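Local structure of phosphoribosylformylglycinamidine cyclo-ligase (Thermus thermophilus HB8, 5AVM) at residues D82-S87 against A120-A125; G184-G189 against R222-E227. The protein probably catalyses the ATP-dependent ring closure that makes 5-aminoimidazole ribonucleotide in de novo purine biosynthesis. All coordinates share one frame; numbering follows the deposited sequence.

Both contacts are buried, but they belong to different halves of the chain: contact 1 to the N-terminal AIR synthase domain and contact 2 to the C-terminal one. Contact 1 joins two helices through aliphatic groups alone. In contact 2, nearer the centre of the chain, a loop and the lead-in to a helix meet through a histidine, an arginine and a tyrosine, and a sulfate sits at the far end of the loop. Helix 79-92 ties the two together: V84 and L83 face helix 112-129, whereas D82, N85 and H86 meet the segments of contact 2. There D82 packs on T187, N85 packs on A223, and H86 ND1 lies 2.7 Å from T187 OG1, a probable hydrogen bond.

Contact 1 (D82-S87 against A120-A125)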
# COMPACT_ATOMS: atom_id res chain seq x y z
N ASP B 82 9.86 -9.60 -7.58
CA ASP B 82 10.52 -9.08 -6.40
C ASP B 82 9.49 -8.65 -5.36
O ASP B 82 9.63 -8.97 -4.18
CB ASP B 82 11.42 -7.89 -6.75
CG ASP B 82 12.75 -8.32 -7.38
OD1 ASP B 82 13.47 -9.14 -6.76
OD2 ASP B 82 13.07 -7.83 -8.49
N LEU B 83 8.45 -7.95 -5.80
CA LEU B 83 7.41 -7.48 -4.89
C LEU B 83 6.50 -8.59 -4.37
O LEU B 83 6.30 -8.75 -3.16
CB LEU B 83 6.55 -6.41 -5.58
CG LEU B 83 5.41 -5.85 -4.75
CD1 LEU B 83 5.92 -5.37 -3.40
CD2 LEU B 83 4.75 -4.72 -5.51
N VAL B 84 5.94 -9.36 -5.30
CA VAL B 84 5.04 -10.46 -4.95
C VAL B 84 5.72 -11.49 -4.07
O VAL B 84 5.17 -11.89 -3.03
CB VAL B 84 4.49 -11.12 -6.24
CG1 VAL B 84 3.75 -12.40 -5.91
CG2 VAL B 84 3.57 -10.14 -6.95
N ASN B 85 6.92 -11.93 -4.46
CA ASN B 85 7.66 -12.92 -3.68
C ASN B 85 8.06 -12.41 -2.31
O ASN B 85 8.09 -13.18 -1.35
CB ASN B 85 8.90 -13.37 -4.45
CG ASN B 85 8.55 -14.23 -5.63
OD1 ASN B 85 7.37 -14.44 -5.91
ND2 ASN B 85 9.56 -14.74 -6.32
N HIS B 86 8.37 -11.12 -2.20
CA HIS B 86 8.74 -10.53 -0.93
C HIS B 86 7.48 -10.48 -0.07
O HIS B 86 7.52 -10.69 1.14
CB HIS B 86 9.29 -9.12 -1.17
CG HIS B 86 9.74 -8.41 0.08
ND1 HIS B 86 10.77 -7.50 0.08
CD2 HIS B 86 9.24 -8.41 1.34
CE1 HIS B 86 10.90 -6.97 1.28
NE2 HIS B 86 9.98 -7.50 2.06
N SER B 87 6.35 -10.22 -0.72
CA SER B 87 5.05 -10.15 -0.04
C SER B 87 4.63 -11.54 0.44
O SER B 87 4.11 -11.70 1.55
CB SER B 87 3.97 -9.58 -0.99
OG SER B 87 4.28 -8.26 -1.41
N ALA B 120 2.86 -6.07 -16.51
CA ALA B 120 3.07 -7.36 -17.14
C ALA B 120 3.75 -8.31 -16.17
O ALA B 120 3.34 -9.47 -16.04
CB ALA B 120 3.93 -7.19 -18.38
N SER B 121 4.77 -7.81 -15.47
CA SER B 121 5.55 -8.58 -14.51
C SER B 121 4.74 -9.04 -13.29
O SER B 121 4.81 -10.21 -12.89
CB SER B 121 6.75 -7.77 -14.04
OG SER B 121 7.65 -8.56 -13.29
N LEU B 122 3.99 -8.12 -12.69
CA LEU B 122 3.19 -8.45 -11.52
C LEU B 122 2.14 -9.50 -11.82
O LEU B 122 1.86 -10.36 -10.99
CB LEU B 122 2.54 -7.18 -10.97
CG LEU B 122 3.57 -6.27 -10.29
CD1 LEU B 122 3.16 -4.81 -10.41
CD2 LEU B 122 3.72 -6.69 -8.83
N ALA B 123 1.56 -9.43 -13.02
CA ALA B 123 0.54 -10.40 -13.42
C ALA B 123 1.16 -11.79 -13.55
O ALA B 123 0.52 -12.81 -13.25
CB ALA B 123 -0.09 -9.97 -14.72
N GLU B 124 2.41 -11.84 -14.01
CA GLU B 124 3.13 -13.11 -14.19
C GLU B 124 3.54 -13.70 -12.84
O GLU B 124 3.52 -14.91 -12.67
CB GLU B 124 4.39 -12.91 -15.04
CG GLU B 124 4.15 -12.39 -16.47
CD GLU B 124 5.44 -12.36 -17.31
OE1 GLU B 124 6.05 -13.43 -17.49
OE2 GLU B 124 5.83 -11.27 -17.80
N ALA B 125 3.91 -12.85 -11.90
CA ALA B 125 4.35 -13.28 -10.56
C ALA B 125 3.20 -13.84 -9.75
O ALA B 125 3.35 -14.83 -9.02
CB ALA B 125 4.98 -12.12 -9.82
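The carbonyl O of L83, whose side chain packs against L122, takes two bonds from S87: OG at 2.7 Å and the backbone N at 2.8 Å. They come from opposite faces of the carbonyl plane, the hydroxyl standing 42° out of it, and the serine side chain turns back on its own helix. The meeting with helix 112-129 is wholly aliphatic. V84 lies over A125, CB to CB at 3.7 Å. With CG1 anti to the backbone N (chi1 170°), V84 spreads one methyl beside the A125 carbonyl and sets the other, CG2, 3.9 Å from L122 CD2. That same leucine methyl also meets L83 CD2 at 4.0 Å, and F101, on strand 97-107 of the beta sheet, touches L83, V84 and L122. The axes of the two helix segments come within 9.2 Å and cross at -36°, with the small A125 at the closest backbone approach, opposite V84. An alanine in place of V84 would keep its CB on A125 but is likely to leave a gap beside L122 CD2, with that methyl less firmly held. Lacking directional bonds, the contact depends on the fit of methyl groups, as expected of two helices packed on one face of a sheet.

Contact 2 (G184-G189 against R222-E227); sequences GPHTNG and RAYLKE. With SO4 (sulfate ion), chain L.
The loop that leads from strand 176-181 into helix 190-196, with the sequence GPHTNG, reaches the run before helix 225-233 through the ring of H186. A first torsion of -85° sets the ring beside the backbone N and opposite the carbonyl carbon, and the imidazole extends to R222 and Y224. Its NE2 lies 3.2 Å from the backbone N of R222, which approaches obliquely, and 3.5 Å from R222 CB. At the edge of the ring and in its plane, Y224 OH stands 3.7 Å from H186 CE1. That hydroxyl is hydrogen-bonded to the carbonyl O of P181, a bond consistent with its place near the ring edge. H221 stacks on the H186 ring. R222 touches with its backbone N and the base of its side chain; bent at its third torsion, it carries the guanidinium away, with that plane turned 72° from the imidazole and NE 5.5 Å from H186 NE2.

At the other end of the loop, G189 occupies the N-cap of helix 190-196 and gives its N-H to sulfate O4 (3.0 Å, nearly straight at 162°). Y190 N binds the same ion, which probably came from the crystallisation liquor. The backbone angles of both G184 and G189 would press a CB against the preceding carbonyl O. A loop between strand and helix whose last glycine caps the helix, with the backbone N-H groups of G189 and Y190 binding an anion at the helix N-terminus, resembles the anion-binding loops that hold phosphate groups, though the sulfate does not establish such a role here.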
# COMPACT_ATOMS: atom_id res chain seq x y z
N GLY B 184 20.02 -14.15 -3.95
CA GLY B 184 20.91 -13.04 -4.18
C GLY B 184 20.54 -11.95 -3.21
O GLY B 184 20.06 -12.25 -2.11
N PRO B 185 20.72 -10.67 -3.57
CA PRO B 185 20.36 -9.60 -2.63
C PRO B 185 18.87 -9.51 -2.34
O PRO B 185 18.45 -8.89 -1.36
CB PRO B 185 20.91 -8.35 -3.32
CG PRO B 185 22.02 -8.89 -4.20
CD PRO B 185 21.39 -10.13 -4.76
N HIS B 186 18.06 -10.14 -3.17
CA HIS B 186 16.61 -10.09 -3.00
C HIS B 186 16.14 -8.66 -3.17
O HIS B 186 16.35 -8.06 -4.23
CB HIS B 186 16.21 -10.65 -1.64
CG HIS B 186 16.05 -12.14 -1.63
ND1 HIS B 186 15.58 -12.84 -0.54
CD2 HIS B 186 16.24 -13.06 -2.60
CE1 HIS B 186 15.49 -14.12 -0.84
NE2 HIS B 186 15.88 -14.28 -2.09
N THR B 187 15.52 -8.08 -2.14
CA THR B 187 15.03 -6.71 -2.27
C THR B 187 15.36 -5.75 -1.14
O THR B 187 14.54 -4.90 -0.77
CB THR B 187 13.49 -6.69 -2.52
OG1 THR B 187 12.84 -7.62 -1.65
CG2 THR B 187 13.17 -7.04 -3.96
N ASN B 188 16.55 -5.87 -0.60
CA ASN B 188 16.98 -4.96 0.46
C ASN B 188 18.48 -4.71 0.31
O ASN B 188 19.23 -5.61 -0.04
CB ASN B 188 16.66 -5.54 1.84
CG ASN B 188 15.21 -5.31 2.25
OD1 ASN B 188 14.83 -4.19 2.63
ND2 ASN B 188 14.40 -6.35 2.18
N GLY B 189 18.89 -3.46 0.56
CA GLY B 189 20.29 -3.10 0.48
C GLY B 189 20.75 -2.66 -0.90
O GLY B 189 21.95 -2.54 -1.15
N ARG B 222 13.37 -14.47 -3.99
CA ARG B 222 12.87 -15.84 -4.00
C ARG B 222 11.70 -16.11 -3.04
O ARG B 222 11.76 -15.74 -1.86
CB ARG B 222 14.02 -16.80 -3.69
CG ARG B 222 13.67 -18.27 -3.75
CD ARG B 222 14.94 -19.11 -3.75
NE ARG B 222 15.70 -18.90 -4.98
CZ ARG B 222 16.95 -19.31 -5.19
NH1 ARG B 222 17.62 -19.95 -4.23
NH2 ARG B 222 17.55 -19.07 -6.35
N ALA B 223 10.66 -16.76 -3.55
CA ALA B 223 9.48 -17.11 -2.75
C ALA B 223 9.65 -18.51 -2.18
O ALA B 223 10.14 -19.41 -2.86
CB ALA B 223 8.23 -17.05 -3.61
N TYR B 224 9.21 -18.70 -0.94
CA TYR B 224 9.31 -20.00 -0.28
C TYR B 224 7.96 -20.65 -0.04
O TYR B 224 7.81 -21.47 0.87
CB TYR B 224 10.06 -19.85 1.04
CG TYR B 224 11.45 -19.30 0.83
CD1 TYR B 224 12.42 -20.06 0.17
CD2 TYR B 224 11.77 -18.00 1.20
CE1 TYR B 224 13.67 -19.52 -0.12
CE2 TYR B 224 13.01 -17.46 0.92
CZ TYR B 224 13.96 -18.22 0.26
OH TYR B 224 15.18 -17.67 -0.02
N LEU B 225 6.97 -20.30 -0.86
CA LEU B 225 5.63 -20.86 -0.71
C LEU B 225 5.66 -22.37 -0.97
O LEU B 225 5.12 -23.16 -0.19
CB LEU B 225 4.65 -20.15 -1.67
CG LEU B 225 3.15 -20.49 -1.57
CD1 LEU B 225 2.67 -20.39 -0.13
CD2 LEU B 225 2.35 -19.55 -2.48
N LYS B 226 6.31 -22.77 -2.07
CA LYS B 226 6.41 -24.18 -2.43
C LYS B 226 7.04 -24.95 -1.26
O LYS B 226 6.55 -26.02 -0.88
CB LYS B 226 7.25 -24.30 -3.71
CG LYS B 226 6.71 -23.39 -4.83
CD LYS B 226 7.54 -23.42 -6.12
CE LYS B 226 7.32 -24.68 -6.94
NZ LYS B 226 8.09 -24.66 -8.22
N GLU B 227 8.09 -24.40 -0.68
CA GLU B 227 8.76 -25.02 0.46
C GLU B 227 7.76 -25.29 1.58
O GLU B 227 7.44 -26.44 1.87
CB GLU B 227 9.85 -24.10 1.01
CG GLU B 227 11.25 -24.39 0.51
CD GLU B 227 11.49 -23.93 -0.91
OE1 GLU B 227 10.64 -23.20 -1.46
OE2 GLU B 227 12.56 -24.28 -1.46
S SO4 L . 16.77 -0.58 -0.26
O1 SO4 L . 17.59 0.52 -0.80
O2 SO4 L . 15.36 -0.15 -0.16
O3 SO4 L . 16.86 -1.74 -1.16
O4 SO4 L . 17.28 -0.96 1.07